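Local coordinates for protein sulfotransferase (Alicyclobacillus acidocaldarius subsp. acidocaldarius, PDB 3RNL) that probably transfers sulfo groups to an acceptor substrate, as a member of the P-loop-related sulfotransferase family, and binds magnesium ions, at residues V91-M103 with V164-F178. Sequence-based numbering, arbitrary orientation. Where two conformers were deposited one is given.
With MG (magnesium ion), chain C.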
loop_
_atom_site.group_PDB
_atom_site.type_symbol
_atom_site.label_atom_id
_atom_site.label_comp_id
_atom_site.label_asym_id
_atom_site.label_seq_id
_atom_site.Cartn_x
_atom_site.Cartn_y
_atom_site.Cartn_z
ATOM N N VAL A 91 -4.496 1.087 0.529
ATOM C CA VAL A 91 -3.381 0.331 -0.033
ATOM C C VAL A 91 -3.273 0.310 -1.558
ATOM O O VAL A 91 -2.224 -0.056 -2.082
ATOM C CB VAL A 91 -3.346 -1.108 0.500
ATOM C CG1 VAL A 91 -3.157 -1.094 2.015
ATOM C CG2 VAL A 91 -4.605 -1.847 0.093
ATOM N N PHE A 92 -4.335 0.666 -2.282
ATOM C CA PHE A 92 -4.212 0.754 -3.729
ATOM C C PHE A 92 -3.924 2.173 -4.250
ATOM O O PHE A 92 -3.919 2.416 -5.450
ATOM C CB PHE A 92 -5.388 0.072 -4.443
ATOM C CG PHE A 92 -5.492 -1.396 -4.122
ATOM C CD1 PHE A 92 -4.513 -2.281 -4.558
ATOM C CD2 PHE A 92 -6.544 -1.889 -3.365
ATOM C CE1 PHE A 92 -4.601 -3.654 -4.256
ATOM C CE2 PHE A 92 -6.629 -3.248 -3.062
ATOM C CZ PHE A 92 -5.650 -4.126 -3.508
ATOM N N TYR A 93 -3.719 3.113 -3.334
ATOM C CA TYR A 93 -3.243 4.435 -3.747
ATOM C C TYR A 93 -1.971 4.321 -4.603
ATOM O O TYR A 93 -1.783 5.073 -5.554
ATOM C CB TYR A 93 -2.955 5.275 -2.507
ATOM C CG TYR A 93 -4.138 6.000 -1.898
ATOM C CD1 TYR A 93 -5.309 6.212 -2.613
ATOM C CD2 TYR A 93 -4.051 6.527 -0.613
ATOM C CE1 TYR A 93 -6.379 6.913 -2.059
ATOM C CE2 TYR A 93 -5.112 7.227 -0.048
ATOM C CZ TYR A 93 -6.262 7.423 -0.783
ATOM O OH TYR A 93 -7.302 8.117 -0.228
ATOM N N LEU A 94 -1.100 3.378 -4.270
ATOM C CA LEU A 94 0.159 3.219 -5.011
ATOM C C LEU A 94 -0.120 2.708 -6.428
ATOM O O LEU A 94 0.515 3.108 -7.415
ATOM C CB LEU A 94 1.055 2.229 -4.251
ATOM C CG LEU A 94 2.410 1.965 -4.929
ATOM C CD1 LEU A 94 3.258 3.258 -5.038
ATOM C CD2 LEU A 94 3.189 0.870 -4.180
ATOM N N PHE A 95 -1.121 1.842 -6.530
ATOM C CA PHE A 95 -1.405 1.134 -7.773
ATOM C C PHE A 95 -2.130 1.983 -8.821
ATOM O O PHE A 95 -1.797 1.922 -10.007
ATOM C CB PHE A 95 -2.237 -0.118 -7.461
ATOM C CG PHE A 95 -2.708 -0.862 -8.694
ATOM C CD1 PHE A 95 -1.823 -1.632 -9.432
ATOM C CD2 PHE A 95 -4.034 -0.790 -9.107
ATOM C CE1 PHE A 95 -2.251 -2.329 -10.565
ATOM C CE2 PHE A 95 -4.467 -1.471 -10.243
ATOM C CZ PHE A 95 -3.575 -2.237 -10.970
ATOM N N TYR A 96 -3.117 2.767 -8.404
ATOM C CA TYR A 96 -3.921 3.520 -9.377
ATOM C C TYR A 96 -3.139 4.750 -9.842
ATOM O O TYR A 96 -2.698 5.560 -9.024
ATOM C CB TYR A 96 -5.277 3.899 -8.773
ATOM C CG TYR A 96 -6.219 2.710 -8.758
ATOM C CD1 TYR A 96 -6.687 2.163 -9.953
ATOM C CD2 TYR A 96 -6.603 2.115 -7.569
ATOM C CE1 TYR A 96 -7.535 1.058 -9.952
ATOM C CE2 TYR A 96 -7.460 1.015 -7.556
ATOM C CZ TYR A 96 -7.918 0.497 -8.751
ATOM O OH TYR A 96 -8.761 -0.604 -8.756
ATOM N N PRO A 97 -2.928 4.862 -11.159
ATOM C CA PRO A 97 -1.867 5.725 -11.705
ATOM C C PRO A 97 -2.119 7.224 -11.613
ATOM O O PRO A 97 -1.161 7.977 -11.742
ATOM C CB PRO A 97 -1.760 5.269 -13.166
ATOM C CG PRO A 97 -3.137 4.800 -13.485
ATOM C CD PRO A 97 -3.632 4.123 -12.220
ATOM N N GLY A 98 -3.362 7.651 -11.403
ATOM C CA GLY A 98 -3.644 9.071 -11.322
ATOM C C GLY A 98 -3.672 9.597 -9.896
ATOM O O GLY A 98 -3.846 10.805 -9.666
ATOM N N THR A 99 -3.467 8.698 -8.937
ATOM C CA THR A 99 -3.651 9.031 -7.527
ATOM C C THR A 99 -2.683 10.102 -7.030
ATOM O O THR A 99 -3.100 11.078 -6.391
ATOM C CB THR A 99 -3.529 7.763 -6.646
ATOM O OG1 THR A 99 -4.416 6.751 -7.158
ATOM C CG2 THR A 99 -3.905 8.074 -5.195
ATOM N N ALA A 100 -1.395 9.912 -7.311
ATOM C CA ALA A 100 -0.377 10.829 -6.807
ATOM C C ALA A 100 -0.695 12.259 -7.228
ATOM O O ALA A 100 -0.620 13.171 -6.414
ATOM C CB ALA A 100 1.019 10.432 -7.315
ATOM N N GLN A 101 -1.034 12.450 -8.498
ATOM C CA GLN A 101 -1.288 13.805 -9.001
ATOM C C GLN A 101 -2.538 14.439 -8.365
ATOM O O GLN A 101 -2.561 15.644 -8.071
ATOM C CB GLN A 101 -1.360 13.832 -10.541
ATOM C CG GLN A 101 -1.484 15.271 -11.109
ATOM C CD GLN A 101 -0.224 16.097 -10.871
ATOM O OE1 GLN A 101 0.860 15.727 -11.307
ATOM N NE2 GLN A 101 -0.365 17.221 -10.167
ATOM N N ARG A 102 -3.584 13.644 -8.127
ATOM C CA ARG A 102 -4.773 14.184 -7.444
ATOM C C ARG A 102 -4.462 14.597 -6.014
ATOM O O ARG A 102 -4.958 15.626 -5.523
ATOM C CB ARG A 102 -5.922 13.164 -7.407
ATOM C CG ARG A 102 -6.434 12.795 -8.767
ATOM C CD ARG A 102 -7.616 11.785 -8.731
ATOM N NE ARG A 102 -7.703 11.258 -10.078
ATOM C CZ ARG A 102 -7.314 10.039 -10.438
ATOM N NH1 ARG A 102 -6.915 9.145 -9.523
ATOM N NH2 ARG A 102 -7.386 9.699 -11.716
HETATM N N MSE A 103 -3.674 13.783 -5.317
HETATM C CA MSE A 103 -3.249 14.137 -3.959
HETATM C C MSE A 103 -2.447 15.417 -3.970
HETATM O O MSE A 103 -2.637 16.294 -3.130
HETATM C CB MSE A 103 -2.370 13.044 -3.354
HETATM C CG MSE A 103 -3.096 11.781 -2.975
HETATM SE SE MSE A 103 -1.746 10.434 -2.503
HETATM C CE MSE A 103 -2.905 9.212 -1.543
ATOM N N VAL A 164 -0.132 -5.751 -9.370
ATOM C CA VAL A 164 0.055 -4.943 -8.165
ATOM C C VAL A 164 1.502 -5.002 -7.652
ATOM O O VAL A 164 1.978 -4.083 -6.981
ATOM C CB VAL A 164 -0.981 -5.352 -7.079
ATOM C CG1 VAL A 164 -0.608 -4.806 -5.710
ATOM C CG2 VAL A 164 -2.369 -4.862 -7.510
ATOM N N GLY A 165 2.200 -6.073 -7.993
ATOM C CA GLY A 165 3.585 -6.245 -7.583
ATOM C C GLY A 165 4.605 -5.615 -8.525
ATOM O O GLY A 165 5.809 -5.647 -8.218
ATOM N N LEU A 166 4.183 -5.017 -9.643
ATOM C CA LEU A 166 5.241 -4.408 -10.439
ATOM C C LEU A 166 5.331 -2.974 -9.941
ATOM O O LEU A 166 4.820 -2.025 -10.551
ATOM C CB LEU A 166 4.799 -4.422 -11.908
ATOM C CG LEU A 166 4.728 -5.811 -12.568
ATOM C CD1 LEU A 166 3.917 -5.806 -13.872
ATOM C CD2 LEU A 166 6.146 -6.296 -12.829
ATOM N N TYR A 167 6.247 -2.789 -9.000
ATOM C CA TYR A 167 6.252 -1.569 -8.203
ATOM C C TYR A 167 6.922 -0.411 -8.909
ATOM O O TYR A 167 6.651 0.742 -8.584
ATOM C CB TYR A 167 7.007 -1.769 -6.893
ATOM C CG TYR A 167 6.498 -2.855 -5.966
ATOM C CD1 TYR A 167 5.148 -2.959 -5.625
ATOM C CD2 TYR A 167 7.390 -3.751 -5.400
ATOM C CE1 TYR A 167 4.709 -3.963 -4.730
ATOM C CE2 TYR A 167 6.969 -4.751 -4.532
ATOM C CZ TYR A 167 5.627 -4.846 -4.198
ATOM O OH TYR A 167 5.239 -5.836 -3.318
ATOM N N ALA A 168 7.851 -0.713 -9.812
ATOM C CA ALA A 168 8.778 0.327 -10.255
ATOM C C ALA A 168 8.034 1.534 -10.819
ATOM O O ALA A 168 8.283 2.677 -10.418
ATOM C CB ALA A 168 9.766 -0.214 -11.285
ATOM N N ALA A 169 7.128 1.297 -11.754
ATOM C CA ALA A 169 6.427 2.436 -12.362
ATOM C C ALA A 169 5.515 3.149 -11.365
ATOM O O ALA A 169 5.290 4.360 -11.471
ATOM C CB ALA A 169 5.620 1.986 -13.589
ATOM N N GLN A 170 4.962 2.393 -10.420
ATOM C CA GLN A 170 4.056 2.962 -9.424
ATOM C C GLN A 170 4.821 3.888 -8.496
ATOM O O GLN A 170 4.371 4.990 -8.186
ATOM C CB GLN A 170 3.413 1.843 -8.590
ATOM C CG GLN A 170 2.660 0.824 -9.460
ATOM C CD GLN A 170 2.137 -0.355 -8.637
ATOM O OE1 GLN A 170 1.622 -0.166 -7.547
ATOM N NE2 GLN A 170 2.254 -1.567 -9.173
ATOM N N VAL A 171 5.973 3.422 -8.029
ATOM C CA VAL A 171 6.811 4.249 -7.162
ATOM C C VAL A 171 7.361 5.459 -7.932
ATOM O O VAL A 171 7.384 6.595 -7.405
ATOM C CB VAL A 171 7.952 3.406 -6.574
ATOM C CG1 VAL A 171 8.938 4.287 -5.809
ATOM C CG2 VAL A 171 7.369 2.300 -5.659
ATOM N N LYS A 172 7.769 5.243 -9.183
ATOM C CA LYS A 172 8.281 6.367 -9.977
ATOM C C LYS A 172 7.252 7.493 -10.059
ATOM O O LYS A 172 7.594 8.668 -9.980
ATOM C CB LYS A 172 8.665 5.929 -11.392
ATOM C CG LYS A 172 9.191 7.105 -12.240
ATOM C CD LYS A 172 9.617 6.656 -13.625
ATOM C CE LYS A 172 10.298 7.796 -14.409
ATOM N NZ LYS A 172 9.322 8.821 -14.922
ATOM N N ARG A 173 5.986 7.138 -10.239
ATOM C CA ARG A 173 4.950 8.175 -10.346
ATOM C C ARG A 173 4.910 9.042 -9.078
ATOM O O ARG A 173 4.798 10.263 -9.162
ATOM C CB ARG A 173 3.575 7.542 -10.637
ATOM C CG ARG A 173 2.419 8.538 -10.826
ATOM C CD ARG A 173 2.609 9.501 -12.011
ATOM N NE ARG A 173 3.041 8.864 -13.263
ATOM C CZ ARG A 173 2.228 8.286 -14.142
ATOM N NH1 ARG A 173 2.727 7.760 -15.268
ATOM N NH2 ARG A 173 0.916 8.224 -13.896
ATOM N N TYR A 174 5.009 8.422 -7.900
ATOM C CA TYR A 174 5.045 9.204 -6.655
ATOM C C TYR A 174 6.314 10.032 -6.522
ATOM O O TYR A 174 6.259 11.189 -6.076
ATOM C CB TYR A 174 4.854 8.322 -5.416
ATOM C CG TYR A 174 3.387 8.069 -5.153
ATOM C CD1 TYR A 174 2.658 8.914 -4.311
ATOM C CD2 TYR A 174 2.713 7.030 -5.795
ATOM C CE1 TYR A 174 1.295 8.699 -4.078
ATOM C CE2 TYR A 174 1.346 6.805 -5.565
ATOM C CZ TYR A 174 0.646 7.649 -4.719
ATOM O OH TYR A 174 -0.708 7.438 -4.506
ATOM N N LEU A 175 7.458 9.454 -6.877
ATOM C CA LEU A 175 8.706 10.228 -6.815
ATOM C C LEU A 175 8.669 11.399 -7.784
ATOM O O LEU A 175 9.166 12.500 -7.468
ATOM C CB LEU A 175 9.917 9.349 -7.114
ATOM C CG LEU A 175 10.174 8.274 -6.047
ATOM C CD1 LEU A 175 11.205 7.271 -6.533
ATOM C CD2 LEU A 175 10.648 8.939 -4.775
ATOM N N ASP A 176 8.108 11.177 -8.970
ATOM C CA ASP A 176 8.005 12.271 -9.935
ATOM C C ASP A 176 7.097 13.376 -9.401
ATOM O O ASP A 176 7.412 14.558 -9.474
ATOM C CB ASP A 176 7.427 11.791 -11.272
ATOM C CG ASP A 176 8.395 10.931 -12.060
ATOM O OD1 ASP A 176 9.613 10.925 -11.738
ATOM O OD2 ASP A 176 7.939 10.277 -13.026
ATOM N N VAL A 177 5.942 13.007 -8.886
ATOM C CA VAL A 177 4.971 14.034 -8.476
ATOM C C VAL A 177 5.400 14.780 -7.201
ATOM O O VAL A 177 5.345 16.026 -7.137
ATOM C CB VAL A 177 3.568 13.398 -8.280
ATOM C CG1 VAL A 177 2.599 14.387 -7.623
ATOM C CG2 VAL A 177 3.017 12.911 -9.629
ATOM N N PHE A 178 5.756 14.019 -6.167
ATOM C CA PHE A 178 6.070 14.622 -4.875
ATOM C C PHE A 178 7.531 14.977 -4.639
ATOM O O PHE A 178 7.825 15.856 -3.830
ATOM C CB PHE A 178 5.567 13.703 -3.744
ATOM C CG PHE A 178 4.083 13.731 -3.598
ATOM C CD1 PHE A 178 3.486 14.748 -2.876
ATOM C CD2 PHE A 178 3.276 12.792 -4.237
ATOM C CE1 PHE A 178 2.094 14.813 -2.749
ATOM C CE2 PHE A 178 1.887 12.860 -4.120
ATOM C CZ PHE A 178 1.299 13.880 -3.379
HETATM MG MG MG C . 8.908 15.985 -10.546
HETATM O O HOH W 1 1.529 5.297 -8.686
HETATM O O HOH W 2 10.377 14.813 -11.311
HETATM O O HOH W 3 7.005 17.101 -10.369
HETATM O O HOH W 4 7.670 15.271 -12.666
HETATM O O HOH W 5 9.541 16.707 -8.299
#
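Val164 brings CG2 over one face of the Phe95 ring, 4.1 Å from its centroid and 24° off the normal, a CH-pi contact that joins the loops leading into two near-parallel helices of this alpha-beta-alpha sandwich. The axes of segments 99-103 and 167-178 approach to 9.2 Å, crossing at -24°, and Tyr174 and Phe178 also rest on Ile112 of the central parallel sheet.

Gln170 lies extended between the loop 164-166 and the loop at Leu94 and Phe95. Its NE2 is tied by weak bonds to the carbonyl oxygens of Val164 and Leu166, which fixes the amide's rotation and sends OE1 to within 3.3 Å of Phe95 CA. Leu94 crosses this chain at about a right angle, and with CG anti to the backbone N its CD1 also reaches Tyr174 CD2. A water donates to both Leu94 O and Gln170 O, bridging the backbones.

Arg173 bends at chi2 and chi3, folding its guanidinium back so that Pro97 O lies near the guanidinium plane, at its edge, 3.0 Å from NH2; at 131° on the hydrogen the bond is weak.

Tyr174 is gripped on several sides. Ala100 CB stands over the ring centre, 3.6 Å from the centroid and nearly on the normal, as a knob among Arg173, Tyr174, Val177 and Phe178. At the ring's edge Met103, a selenomethionine, makes a Met-aromatic contact through SE. The hydroxyl OH donates to Tyr93 O over 2.8 Å, standing above the carbonyl plane.

Val177 leans CG1 on the Ala100 carbonyl, while the backbone O of neighbouring Asp176 binds a magnesium ion. At Phe178, the last residue of helix 167-178, the ring takes Met103 CB at its edge, 3.8 Å from CZ.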